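Local coordinates for protein putative dioxygenase (1H-3-hydroxy-4-oxoquinaldine 2,4-dioxygenase) (Mycobacteroides abscessus subsp. abscessus, PDB 6RA3) that cleaves the ring of the Pseudomonas quinolone signal with dioxygen, giving N-octanoylanthranilate and carbon monoxide, on an alpha/beta-hydrolase fold, at residues 197-209 against 225-237. Residues are numbered along the deposited sequence; the frame is centred on the assembly and turned at random.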
loop_
_atom_site.group_PDB
_atom_site.type_symbol
_atom_site.label_atom_id
_atom_site.label_comp_id
_atom_site.label_asym_id
_atom_site.label_seq_id
_atom_site.Cartn_x
_atom_site.Cartn_y
_atom_site.Cartn_z
ATOM N N PRO A 197 12.226 29.126 -17.647
ATOM C CA PRO A 197 11.534 28.056 -18.400
ATOM C C PRO A 197 11.051 28.499 -19.782
ATOM O O PRO A 197 11.016 27.686 -20.719
ATOM C CB PRO A 197 10.355 27.693 -17.484
ATOM C CG PRO A 197 10.584 28.412 -16.180
ATOM C CD PRO A 197 11.445 29.593 -16.490
ATOM N N MET A 198 10.679 29.772 -19.942
ATOM C CA MET A 198 10.263 30.258 -21.258
ATOM C C MET A 198 11.407 30.180 -22.257
ATOM O O MET A 198 11.209 29.773 -23.412
ATOM C CB MET A 198 9.741 31.678 -21.145
ATOM C CG MET A 198 8.397 31.751 -20.432
ATOM S SD MET A 198 7.756 33.422 -20.286
ATOM C CE MET A 198 5.985 33.187 -20.011
ATOM N N ARG A 199 12.618 30.543 -21.829
ATOM C CA ARG A 199 13.772 30.377 -22.702
ATOM C C ARG A 199 14.028 28.902 -22.979
ATOM O O ARG A 199 14.365 28.520 -24.112
ATOM C CB ARG A 199 14.998 31.063 -22.087
ATOM C CG ARG A 199 14.939 32.592 -22.206
ATOM C CD ARG A 199 16.108 33.293 -21.519
ATOM N NE ARG A 199 17.399 33.011 -22.156
ATOM C CZ ARG A 199 17.802 33.527 -23.319
ATOM N NH1 ARG A 199 17.011 34.351 -24.000
ATOM N NH2 ARG A 199 18.995 33.210 -23.812
ATOM N N ARG A 200 13.847 28.043 -21.969
ATOM C CA ARG A 200 13.937 26.611 -22.237
ATOM C C ARG A 200 12.926 26.212 -23.316
ATOM O O ARG A 200 13.266 25.479 -24.257
ATOM C CB ARG A 200 13.736 25.802 -20.945
ATOM C CG ARG A 200 14.322 24.370 -21.012
ATOM C CD ARG A 200 13.438 23.369 -21.791
ATOM N NE ARG A 200 14.139 22.108 -22.069
ATOM C CZ ARG A 200 14.717 21.795 -23.228
ATOM N NH1 ARG A 200 14.664 22.635 -24.255
ATOM N NH2 ARG A 200 15.352 20.634 -23.360
ATOM N N MET A 201 11.692 26.724 -23.224
ATOM C CA MET A 201 10.656 26.378 -24.211
ATOM C C MET A 201 11.020 26.837 -25.625
ATOM O O MET A 201 10.772 26.112 -26.603
ATOM C CB MET A 201 9.317 26.984 -23.812
ATOM C CG MET A 201 8.749 26.403 -22.539
ATOM S SD MET A 201 7.090 26.945 -22.237
ATOM C CE MET A 201 7.099 27.908 -20.747
ATOM N N GLU A 202 11.575 28.054 -25.758
ATOM C CA GLU A 202 11.954 28.552 -27.076
ATOM C C GLU A 202 13.098 27.749 -27.675
ATOM O O GLU A 202 13.276 27.754 -28.902
ATOM C CB GLU A 202 12.330 30.035 -27.007
ATOM C CG GLU A 202 11.239 30.945 -26.424
ATOM C CD GLU A 202 11.620 32.431 -26.461
ATOM O OE1 GLU A 202 11.601 33.024 -27.560
ATOM O OE2 GLU A 202 11.935 33.009 -25.392
ATOM N N ALA A 203 13.865 27.043 -26.847
ATOM C CA ALA A 203 14.919 26.179 -27.354
ATOM C C ALA A 203 14.407 24.825 -27.845
ATOM O O ALA A 203 15.213 24.011 -28.317
ATOM C CB ALA A 203 15.971 25.976 -26.268
ATOM N N LEU A 204 13.101 24.555 -27.756
ATOM C CA LEU A 204 12.570 23.261 -28.183
ATOM C C LEU A 204 12.654 23.125 -29.691
ATOM O O LEU A 204 12.196 24.008 -30.425
ATOM C CB LEU A 204 11.116 23.106 -27.728
ATOM C CG LEU A 204 10.905 22.860 -26.234
ATOM C CD1 LEU A 204 9.464 23.117 -25.846
ATOM C CD2 LEU A 204 11.355 21.442 -25.854
ATOM N N ALA A 205 13.238 22.010 -30.149
ATOM C CA ALA A 205 13.307 21.661 -31.571
ATOM C C ALA A 205 11.980 21.898 -32.294
ATOM O O ALA A 205 11.875 22.796 -33.136
ATOM C CB ALA A 205 13.725 20.190 -31.742
ATOM N N GLU A 206 10.966 21.084 -31.994
ATOM C CA GLU A 206 9.625 21.260 -32.551
ATOM C C GLU A 206 8.645 21.400 -31.393
ATOM O O GLU A 206 8.166 20.391 -30.850
ATOM C CB GLU A 206 9.250 20.100 -33.480
ATOM C CG GLU A 206 9.531 18.684 -32.960
ATOM C CD GLU A 206 8.650 17.624 -33.631
ATOM O OE1 GLU A 206 8.059 17.897 -34.704
ATOM O OE2 GLU A 206 8.532 16.514 -33.074
ATOM N N PRO A 207 8.326 22.626 -30.971
ATOM C CA PRO A 207 7.467 22.808 -29.786
ATOM C C PRO A 207 6.105 22.158 -29.967
ATOM O O PRO A 207 5.367 22.475 -30.903
ATOM C CB PRO A 207 7.339 24.334 -29.662
ATOM C CG PRO A 207 8.401 24.902 -30.484
ATOM C CD PRO A 207 8.758 23.908 -31.546
ATOM N N CYS A 208 5.768 21.253 -29.053
ATOM C CA CYS A 208 4.390 20.810 -28.904
ATOM C C CYS A 208 3.553 21.928 -28.260
ATOM O O CYS A 208 4.067 22.978 -27.871
ATOM C CB CYS A 208 4.340 19.536 -28.055
ATOM S SG CYS A 208 4.790 19.840 -26.328
ATOM N N ALA A 209 2.249 21.692 -28.140
ATOM C CA ALA A 209 1.379 22.637 -27.448
ATOM C C ALA A 209 1.680 22.637 -25.960
ATOM O O ALA A 209 1.685 21.584 -25.312
ATOM C CB ALA A 209 -0.082 22.281 -27.680
ATOM N N LEU A 225 3.968 39.122 -19.408
ATOM C CA LEU A 225 5.031 38.298 -19.967
ATOM C C LEU A 225 4.446 37.078 -20.684
ATOM O O LEU A 225 4.973 36.643 -21.719
ATOM C CB LEU A 225 5.991 37.891 -18.847
ATOM C CG LEU A 225 7.070 36.856 -19.156
ATOM C CD1 LEU A 225 8.260 37.463 -19.918
ATOM C CD2 LEU A 225 7.497 36.212 -17.845
ATOM N N HIS A 226 3.345 36.534 -20.156
ATOM C CA HIS A 226 2.688 35.382 -20.778
ATOM C C HIS A 226 1.984 35.775 -22.075
ATOM O O HIS A 226 2.215 35.166 -23.127
ATOM C CB HIS A 226 1.694 34.758 -19.805
ATOM C CG HIS A 226 2.319 33.858 -18.784
ATOM N ND1 HIS A 226 2.792 34.320 -17.572
ATOM C CD2 HIS A 226 2.532 32.520 -18.787
ATOM C CE1 HIS A 226 3.289 33.307 -16.885
ATOM N NE2 HIS A 226 3.142 32.204 -17.597
ATOM N N ASP A 227 1.084 36.771 -22.004
ATOM C CA ASP A 227 0.499 37.373 -23.207
ATOM C C ASP A 227 1.558 37.573 -24.271
ATOM O O ASP A 227 1.397 37.172 -25.427
ATOM C CB ASP A 227 -0.136 38.723 -22.870
ATOM C CG ASP A 227 -1.303 38.597 -21.930
ATOM O OD1 ASP A 227 -2.009 37.573 -22.050
ATOM O OD2 ASP A 227 -1.529 39.503 -21.089
ATOM N N ASP A 228 2.648 38.226 -23.867
ATOM C CA ASP A 228 3.790 38.475 -24.731
ATOM C C ASP A 228 4.332 37.175 -25.299
ATOM O O ASP A 228 4.571 37.056 -26.506
ATOM C CB ASP A 228 4.850 39.210 -23.901
ATOM C CG ASP A 228 5.944 39.828 -24.735
ATOM O OD1 ASP A 228 6.513 39.141 -25.623
ATOM O OD2 ASP A 228 6.245 41.019 -24.472
ATOM N N PHE A 229 4.542 36.181 -24.431
ATOM C CA PHE A 229 5.025 34.889 -24.904
ATOM C C PHE A 229 3.973 34.215 -25.782
ATOM O O PHE A 229 4.296 33.665 -26.841
ATOM C CB PHE A 229 5.406 34.011 -23.702
ATOM C CG PHE A 229 6.362 32.910 -24.047
ATOM C CD1 PHE A 229 7.717 33.167 -24.184
ATOM C CD2 PHE A 229 5.906 31.619 -24.253
ATOM C CE1 PHE A 229 8.605 32.162 -24.526
ATOM C CE2 PHE A 229 6.775 30.611 -24.588
ATOM C CZ PHE A 229 8.136 30.878 -24.726
ATOM N N ALA A 230 2.702 34.300 -25.382
ATOM C CA ALA A 230 1.633 33.657 -26.145
ATOM C C ALA A 230 1.429 34.320 -27.504
ATOM O O ALA A 230 1.097 33.636 -28.481
ATOM C CB ALA A 230 0.330 33.679 -25.342
ATOM N N ALA A 231 1.626 35.646 -27.586
ATOM C CA ALA A 231 1.533 36.347 -28.867
ATOM C C ALA A 231 2.660 35.968 -29.821
ATOM O O ALA A 231 2.445 35.934 -31.038
ATOM C CB ALA A 231 1.524 37.847 -28.625
ATOM N N ARG A 232 3.857 35.674 -29.299
ATOM C CA ARG A 232 4.989 35.287 -30.144
ATOM C C ARG A 232 4.872 33.860 -30.659
ATOM O O ARG A 232 5.424 33.534 -31.718
ATOM C CB ARG A 232 6.302 35.396 -29.365
ATOM C CG ARG A 232 6.940 36.767 -29.272
ATOM C CD ARG A 232 8.225 36.684 -28.421
ATOM N NE ARG A 232 7.962 36.836 -26.980
ATOM C CZ ARG A 232 8.744 36.372 -26.001
ATOM N NH1 ARG A 232 9.856 35.690 -26.284
ATOM N NH2 ARG A 232 8.402 36.576 -24.725
ATOM N N HIS A 233 4.215 32.988 -29.904
ATOM C CA HIS A 233 4.302 31.542 -30.112
ATOM C C HIS A 233 2.893 30.967 -30.129
ATOM O O HIS A 233 2.243 30.913 -29.062
ATOM C CB HIS A 233 5.132 30.873 -29.017
ATOM C CG HIS A 233 6.570 31.305 -28.990
ATOM N ND1 HIS A 233 7.061 32.195 -28.060
ATOM C CD2 HIS A 233 7.619 30.966 -29.777
ATOM C CE1 HIS A 233 8.349 32.387 -28.273
ATOM N NE2 HIS A 233 8.716 31.648 -29.304
ATOM N N PRO A 234 2.377 30.563 -31.295
ATOM C CA PRO A 234 1.036 29.952 -31.331
ATOM C C PRO A 234 0.886 28.752 -30.409
ATOM O O PRO A 234 -0.202 28.550 -29.863
ATOM C CB PRO A 234 0.876 29.550 -32.808
ATOM C CG PRO A 234 1.762 30.505 -33.553
ATOM C CD PRO A 234 2.956 30.703 -32.646
ATOM N N TRP A 235 1.946 27.957 -30.208
ATOM C CA TRP A 235 1.820 26.711 -29.452
ATOM C C TRP A 235 1.689 26.920 -27.954
ATOM O O TRP A 235 1.421 25.952 -27.237
ATOM C CB TRP A 235 3.015 25.792 -29.724
ATOM C CG TRP A 235 4.337 26.470 -29.789
ATOM C CD1 TRP A 235 5.020 26.822 -30.921
ATOM C CD2 TRP A 235 5.155 26.878 -28.681
ATOM N NE1 TRP A 235 6.212 27.424 -30.586
ATOM C CE2 TRP A 235 6.319 27.467 -29.217
ATOM C CE3 TRP A 235 5.017 26.796 -27.289
ATOM C CZ2 TRP A 235 7.341 27.974 -28.407
ATOM C CZ3 TRP A 235 6.033 27.308 -26.484
ATOM C CH2 TRP A 235 7.175 27.885 -27.047
ATOM N N PHE A 236 1.863 28.135 -27.462
ATOM C CA PHE A 236 1.809 28.408 -26.038
ATOM C C PHE A 236 0.476 29.041 -25.692
ATOM O O PHE A 236 -0.036 29.886 -26.429
ATOM C CB PHE A 236 2.956 29.329 -25.597
ATOM C CG PHE A 236 2.988 29.593 -24.111
ATOM C CD1 PHE A 236 3.724 28.770 -23.257
ATOM C CD2 PHE A 236 2.291 30.661 -23.559
ATOM C CE1 PHE A 236 3.766 29.031 -21.870
ATOM C CE2 PHE A 236 2.323 30.921 -22.185
ATOM C CZ PHE A 236 3.050 30.105 -21.334
ATOM N N SER A 237 -0.079 28.612 -24.570
ATOM C CA SER A 237 -1.265 29.204 -23.977
ATOM C C SER A 237 -1.082 29.131 -22.481
ATOM O O SER A 237 -0.160 28.481 -21.983
ATOM C CB SER A 237 -2.561 28.474 -24.379
ATOM O OG SER A 237 -2.502 27.105 -23.986
#
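Helices 197-202 and 225-232, which carry Met198 and Phe229 into contact, run almost parallel (3°), their axes 12.3 Å apart at closest approach. Large side chains fill that wide spacing. Met198 holds its chain straight past CG and runs antiparallel to the Phe229 side chain: its CG lies over one face of the Phe229 ring, and its CE ends over the centre of the His226 imidazole, 3.8 Å from the ring centroid. Its SD meets Leu225 CG at 3.7 Å, tip to tip. The His226 ring beneath that methyl is pinned by hydrogen bonds to the Tyr222 carbonyl and to His212. Met201 bends at its last torsion (chi3 -116°), which lays its CE 3.7 Å from Phe236 CE1, while its CB touches Phe229 and Trp235.

On the outer side, Glu202 crosses the rim of Phe229, with CG 3.5 Å from Phe229 CE1 and the carboxylate nearly perpendicular to the ring. Its OE1 makes a long salt bridge to Arg232 NH1 (3.4 Å) and lies at the edge of the His233 ring. Arg232 also pairs with Asp228 through NE. Farther along, Pro207 sets CB over one face of the Trp235 five-membered ring, 3.3 Å from its centroid; His233 CB takes the opposite face, so the indole is sandwiched. Beside it, Ala209 CA meets Trp235 O in a CA-H...O contact where parallel strands 209-214 and 236-240 begin. With helix 221-232 these strands form a beta-alpha-beta unit at one margin of the alpha/beta-hydrolase sheet, and helix 197-202 packs against it.

No hydrogen bond joins the two segments directly. Methionine-aromatic and CH-pi packing therefore carries the interface inside, and the exposed Glu202-Arg232-Asp228 network probably adds electrostatic attraction that solvent would weaken.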